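Local coordinates for mandelate racemase/muconate lactonizing enzyme family protein (PDB 3T4W) that belongs to the mandelate racemase/muconate lactonizing enzyme family and is probably a lyase that abstracts a proton next to a substrate carboxylate, at residues A[32-37]-A[399-404]. Residues are numbered along the deposited sequence; the frame is centred on the assembly and turned at random.
Sequences VTAPPA and HPYTGN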
loop_
_atom_site.group_PDB
_atom_site.type_symbol
_atom_site.label_atom_id
_atom_site.label_comp_id
_atom_site.label_asym_id
_atom_site.label_seq_id
_atom_site.Cartn_x
_atom_site.Cartn_y
_atom_site.Cartn_z
ATOM N N VAL A 32 24.912 -21.288 37.658
ATOM C CA VAL A 32 24.583 -19.878 37.773
ATOM C C VAL A 32 25.668 -19.141 38.558
ATOM O O VAL A 32 25.894 -19.407 39.737
ATOM C CB VAL A 32 23.219 -19.684 38.445
ATOM C CG1 VAL A 32 22.941 -18.208 38.664
ATOM C CG2 VAL A 32 22.131 -20.330 37.606
ATOM N N THR A 33 26.350 -18.220 37.891
ATOM C CA THR A 33 27.432 -17.483 38.521
ATOM C C THR A 33 27.079 -16.006 38.574
ATOM O O THR A 33 26.373 -15.501 37.710
ATOM C CB THR A 33 28.755 -17.690 37.765
ATOM O OG1 THR A 33 29.858 -17.413 38.637
ATOM C CG2 THR A 33 28.822 -16.785 36.543
ATOM N N ALA A 34 27.554 -15.318 39.603
ATOM C CA ALA A 34 27.215 -13.916 39.778
ATOM C C ALA A 34 28.461 -13.049 39.792
ATOM O O ALA A 34 29.354 -13.244 40.617
ATOM C CB ALA A 34 26.410 -13.718 41.052
ATOM N N PRO A 35 28.522 -12.082 38.875
ATOM C CA PRO A 35 29.659 -11.162 38.764
ATOM C C PRO A 35 29.861 -10.351 40.043
ATOM O O PRO A 35 28.896 -9.850 40.611
ATOM C CB PRO A 35 29.247 -10.232 37.614
ATOM C CG PRO A 35 28.180 -10.970 36.862
ATOM C CD PRO A 35 27.478 -11.819 37.869
ATOM N N PRO A 36 31.113 -10.224 40.497
ATOM C CA PRO A 36 31.423 -9.340 41.626
ATOM C C PRO A 36 31.033 -7.907 41.286
ATOM O O PRO A 36 31.051 -7.544 40.107
ATOM C CB PRO A 36 32.947 -9.430 41.732
ATOM C CG PRO A 36 33.308 -10.709 41.056
ATOM C CD PRO A 36 32.314 -10.881 39.958
ATOM N N ALA A 37 30.689 -7.109 42.292
ATOM C CA ALA A 37 30.366 -5.701 42.069
ATOM C C ALA A 37 31.522 -5.004 41.349
ATOM O O ALA A 37 32.678 -5.365 41.550
ATOM C CB ALA A 37 30.063 -5.007 43.390
ATOM N N HIS A 399 31.456 -18.266 42.756
ATOM C CA HIS A 399 30.646 -17.048 42.754
ATOM C C HIS A 399 29.158 -17.311 42.519
ATOM O O HIS A 399 28.600 -16.895 41.503
ATOM C CB HIS A 399 31.187 -16.032 41.746
ATOM C CG HIS A 399 32.480 -15.404 42.163
ATOM N ND1 HIS A 399 33.709 -15.917 41.805
ATOM C CD2 HIS A 399 32.736 -14.310 42.918
ATOM C CE1 HIS A 399 34.665 -15.163 42.315
ATOM N NE2 HIS A 399 34.102 -14.182 42.996
ATOM N N PRO A 400 28.505 -17.984 43.480
ATOM C CA PRO A 400 27.082 -18.304 43.352
ATOM C C PRO A 400 26.250 -17.031 43.406
ATOM O O PRO A 400 26.692 -16.021 43.969
ATOM C CB PRO A 400 26.782 -19.142 44.606
ATOM C CG PRO A 400 28.078 -19.286 45.344
ATOM C CD PRO A 400 29.010 -18.246 44.837
ATOM N N TYR A 401 25.053 -17.082 42.830
ATOM C CA TYR A 401 24.141 -15.956 42.913
ATOM C C TYR A 401 23.231 -16.112 44.124
ATOM O O TYR A 401 22.526 -17.110 44.265
ATOM C CB TYR A 401 23.318 -15.814 41.639
ATOM C CG TYR A 401 22.285 -14.718 41.734
ATOM C CD1 TYR A 401 22.668 -13.394 41.892
ATOM C CD2 TYR A 401 20.930 -15.007 41.666
ATOM C CE1 TYR A 401 21.729 -12.386 41.984
ATOM C CE2 TYR A 401 19.981 -14.002 41.754
ATOM C CZ TYR A 401 20.387 -12.693 41.914
ATOM O OH TYR A 401 19.452 -11.685 42.002
ATOM N N THR A 402 23.261 -15.116 44.999
ATOM C CA THR A 402 22.557 -15.192 46.267
ATOM C C THR A 402 21.456 -14.149 46.352
ATOM O O THR A 402 20.888 -13.924 47.420
ATOM C CB THR A 402 23.528 -14.968 47.432
ATOM O OG1 THR A 402 24.212 -13.725 47.245
ATOM C CG2 THR A 402 24.550 -16.089 47.484
ATOM N N GLY A 403 21.157 -13.515 45.221
ATOM C CA GLY A 403 20.186 -12.438 45.187
ATOM C C GLY A 403 18.761 -12.916 44.995
ATOM O O GLY A 403 18.512 -14.101 44.752
ATOM N N ASN A 404 17.823 -11.984 45.112
ATOM C CA ASN A 404 16.416 -12.263 44.866
ATOM C C ASN A 404 16.029 -11.799 43.474
ATOM O O ASN A 404 15.075 -12.302 42.882
ATOM C CB ASN A 404 15.535 -11.522 45.878
ATOM C CG ASN A 404 15.580 -12.138 47.265
ATOM O OD1 ASN A 404 16.036 -13.270 47.446
ATOM N ND2 ASN A 404 15.094 -11.393 48.256
HETATM O O HOH W 1 24.305 -19.646 41.742
#
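The Y401 ring meets A34 at its edge, with CD1 of Y401 3.8 Å from CB of A34 and close to the ring plane. One face of the ring is covered from within its own loop: the backbone N of G403 sits over the ring centre, 3.4 Å above the plane. The Y44 ring also meets it, the two planes at about 50°. CG of Y401 is anti to the backbone N (chi1 176°), which carries the ring past A34 until its hydroxyl reaches G405 O. CB of Y401 also touches CG1 of V32 at 3.8 Å, a small apolar patch to which P69 of helix 69-83 adds. The H399 imidazole is approached obliquely by CG of P36, 4.1 Å from NE2 of H399, while F363 meets it edge-to-face and ND1 bonds back to L395 O in helix 393-398.

The backbones are joined directly by one hydrogen bond, A34 N to H399 O at 2.7 Å, and CA of T33 adds a CA-H...O contact to the same oxygen. T33 OG1 lies beside H399 O and is hydrogen-bonded to A396 O of helix 393-398, as suits a buried hydroxyl. Alanine, with only a methyl, lets Y401 pack close. One water accepts a hydrogen bond from Y401 N and donates one to V32 O.

The contact joins the end of strand 25-33, in the N-terminal capping domain of the enolase fold, to the loop after helix 393-398. Its chemistry implies attachment through one direct backbone bond and one water bridge, with apolar contacts among V32, A34 and Y401 and no charge pairing between the segments.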